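Local coordinates for protein tRNA-splicing endonuclease (PDB 2CV8) that probably cleaves precursor tRNA at both splice sites to release the intron, leaving 2',3'-cyclic phosphate and 5'-hydroxyl ends, at residues S92-L97 with K169-I173. Numbering follows the deposited sequence.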
loop_
_atom_site.group_PDB
_atom_site.type_symbol
_atom_site.label_atom_id
_atom_site.label_comp_id
_atom_site.label_asym_id
_atom_site.label_seq_id
_atom_site.Cartn_x
_atom_site.Cartn_y
_atom_site.Cartn_z
ATOM N N SER B 92 13.815 -12.779 0.616
ATOM C CA SER B 92 12.602 -13.549 0.854
ATOM C C SER B 92 11.622 -13.408 -0.298
ATOM O O SER B 92 11.058 -14.407 -0.752
ATOM C CB SER B 92 11.937 -13.120 2.167
ATOM O OG SER B 92 12.737 -13.504 3.277
ATOM N N VAL B 93 11.423 -12.181 -0.779
ATOM C CA VAL B 93 10.507 -11.978 -1.897
ATOM C C VAL B 93 11.161 -12.466 -3.195
ATOM O O VAL B 93 10.505 -13.105 -4.024
ATOM C CB VAL B 93 10.097 -10.484 -2.085
ATOM C CG1 VAL B 93 9.069 -10.365 -3.212
ATOM C CG2 VAL B 93 9.503 -9.922 -0.810
ATOM N N TYR B 94 12.447 -12.175 -3.376
ATOM C CA TYR B 94 13.121 -12.619 -4.589
ATOM C C TYR B 94 12.938 -14.113 -4.759
ATOM O O TYR B 94 12.441 -14.583 -5.789
ATOM C CB TYR B 94 14.620 -12.342 -4.544
ATOM C CG TYR B 94 15.304 -12.748 -5.833
ATOM C CD1 TYR B 94 15.349 -11.889 -6.920
ATOM C CD2 TYR B 94 15.843 -14.012 -5.979
ATOM C CE1 TYR B 94 15.914 -12.279 -8.122
ATOM C CE2 TYR B 94 16.405 -14.423 -7.180
ATOM C CZ TYR B 94 16.435 -13.552 -8.250
ATOM O OH TYR B 94 16.942 -13.981 -9.449
ATOM N N GLU B 95 13.358 -14.847 -3.733
ATOM C CA GLU B 95 13.286 -16.300 -3.714
ATOM C C GLU B 95 11.872 -16.832 -3.925
ATOM O O GLU B 95 11.640 -17.663 -4.803
ATOM C CB GLU B 95 13.828 -16.815 -2.387
ATOM C CG GLU B 95 13.835 -18.313 -2.268
ATOM C CD GLU B 95 14.196 -18.754 -0.874
ATOM O OE1 GLU B 95 13.425 -18.422 0.059
ATOM O OE2 GLU B 95 15.243 -19.421 -0.713
ATOM N N ASP B 96 10.936 -16.354 -3.108
ATOM C CA ASP B 96 9.548 -16.784 -3.184
ATOM C C ASP B 96 8.996 -16.589 -4.583
ATOM O O ASP B 96 8.374 -17.487 -5.149
ATOM C CB ASP B 96 8.712 -15.998 -2.174
ATOM C CG ASP B 96 7.244 -16.441 -2.130
ATOM O OD1 ASP B 96 6.384 -15.746 -2.718
ATOM O OD2 ASP B 96 6.952 -17.478 -1.495
ATOM N N LEU B 97 9.228 -15.415 -5.148
ATOM C CA LEU B 97 8.738 -15.139 -6.477
ATOM C C LEU B 97 9.460 -15.979 -7.507
ATOM O O LEU B 97 8.850 -16.505 -8.442
ATOM C CB LEU B 97 8.894 -13.658 -6.802
ATOM C CG LEU B 97 7.893 -12.743 -6.090
ATOM C CD1 LEU B 97 7.997 -11.331 -6.646
ATOM C CD2 LEU B 97 6.482 -13.276 -6.292
ATOM N N LYS B 169 6.694 -16.830 5.695
ATOM C CA LYS B 169 5.499 -16.691 4.871
ATOM C C LYS B 169 5.433 -15.292 4.275
ATOM O O LYS B 169 6.029 -14.356 4.807
ATOM C CB LYS B 169 4.246 -16.990 5.702
ATOM C CG LYS B 169 3.977 -18.481 5.884
ATOM C CD LYS B 169 2.745 -18.727 6.743
ATOM C CE LYS B 169 2.097 -20.075 6.429
ATOM N NZ LYS B 169 3.048 -21.214 6.548
ATOM N N ILE B 170 4.714 -15.150 3.165
ATOM C CA ILE B 170 4.612 -13.861 2.490
ATOM C C ILE B 170 3.192 -13.447 2.123
ATOM O O ILE B 170 2.430 -14.230 1.567
ATOM C CB ILE B 170 5.454 -13.863 1.193
ATOM C CG1 ILE B 170 6.888 -14.302 1.511
ATOM C CG2 ILE B 170 5.420 -12.471 0.541
ATOM C CD1 ILE B 170 7.757 -14.387 0.319
ATOM N N ARG B 171 2.845 -12.203 2.433
ATOM C CA ARG B 171 1.524 -11.676 2.118
ATOM C C ARG B 171 1.709 -10.596 1.064
ATOM O O ARG B 171 2.449 -9.629 1.265
ATOM C CB ARG B 171 0.860 -11.080 3.366
ATOM C CG ARG B 171 0.320 -12.098 4.366
ATOM C CD ARG B 171 -0.166 -11.400 5.633
ATOM N NE ARG B 171 -0.786 -12.311 6.593
ATOM C CZ ARG B 171 -1.977 -12.884 6.433
ATOM N NH1 ARG B 171 -2.696 -12.645 5.344
ATOM N NH2 ARG B 171 -2.453 -13.694 7.370
ATOM N N TYR B 172 1.058 -10.775 -0.074
ATOM C CA TYR B 172 1.158 -9.794 -1.141
ATOM C C TYR B 172 -0.067 -8.900 -1.154
ATOM O O TYR B 172 -1.187 -9.391 -1.147
ATOM C CB TYR B 172 1.311 -10.488 -2.495
ATOM C CG TYR B 172 2.672 -11.118 -2.682
ATOM C CD1 TYR B 172 2.849 -12.494 -2.557
ATOM C CD2 TYR B 172 3.791 -10.336 -2.959
ATOM C CE1 TYR B 172 4.108 -13.073 -2.705
ATOM C CE2 TYR B 172 5.051 -10.902 -3.097
ATOM C CZ TYR B 172 5.206 -12.270 -2.967
ATOM O OH TYR B 172 6.460 -12.834 -3.058
ATOM N N ILE B 173 0.146 -7.589 -1.139
ATOM C CA ILE B 173 -0.963 -6.659 -1.155
ATOM C C ILE B 173 -0.656 -5.606 -2.198
ATOM O O ILE B 173 0.384 -4.949 -2.161
ATOM C CB ILE B 173 -1.214 -6.012 0.252
ATOM C CG1 ILE B 173 -0.376 -4.748 0.438
ATOM C CG2 ILE B 173 -0.850 -7.006 1.360
ATOM C CD1 ILE B 173 -0.815 -3.899 1.628
#
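The helical segment 92-97 crosses strand 170-173 almost at a right angle (88°), with the two axes 10.4 Å apart and V93 CA of the helix lying 7.6 Å from I170 CA of the strand. I170 and Y172, two residues apart on the strand, both point toward the helix and provide all of the strand's side-chain contacts with it. With CG beside its backbone N and anti to the carbonyl carbon (chi1 -72°), the Y172 ring reaches out from the strand and brings its hydroxyl in among V93, D96 and L97. There Y172 OH donates a hydrogen bond to D96 OD1 at 2.9 Å, meeting the oxygen on its anti side, 26° out of the carboxylate plane. The same oxygen is salt-bridged to K100, four residues on and just past the end of helix 87-99, so the phenol and the ammonium group share it and together probably keep the carboxylate from turning.

V93 and L97 add apolar contacts around the phenol: V93 CG1 lies at the ring edge, 4.1 Å from Y172 CE2, while L97 CD2 approaches Y172 CZ obliquely at 3.7 Å. The contact belongs to the catalytic C-terminal domain, where helix 87-99 packs against the five-stranded mixed sheet at its last strand, 170-178; V93 also touches V163 of the adjoining strand 157-163 and F114 of strand 114-117. A phenylalanine in place of Y172 would probably keep much of the ring packing but leave D96 OD1 without its bond to the strand, though still salt-bridged to K100.

Against one face of the Y172 ring, I170 CG2 sits 3.5 Å from the plane, offset toward the rim, and I170 CD1 extends to the helix beside S92 O. At Y172 and I173 the strand pairs antiparallel with one of the second subunit, so the sheet runs on across the interface, and M180 of that subunit packs on both L97 and Y172.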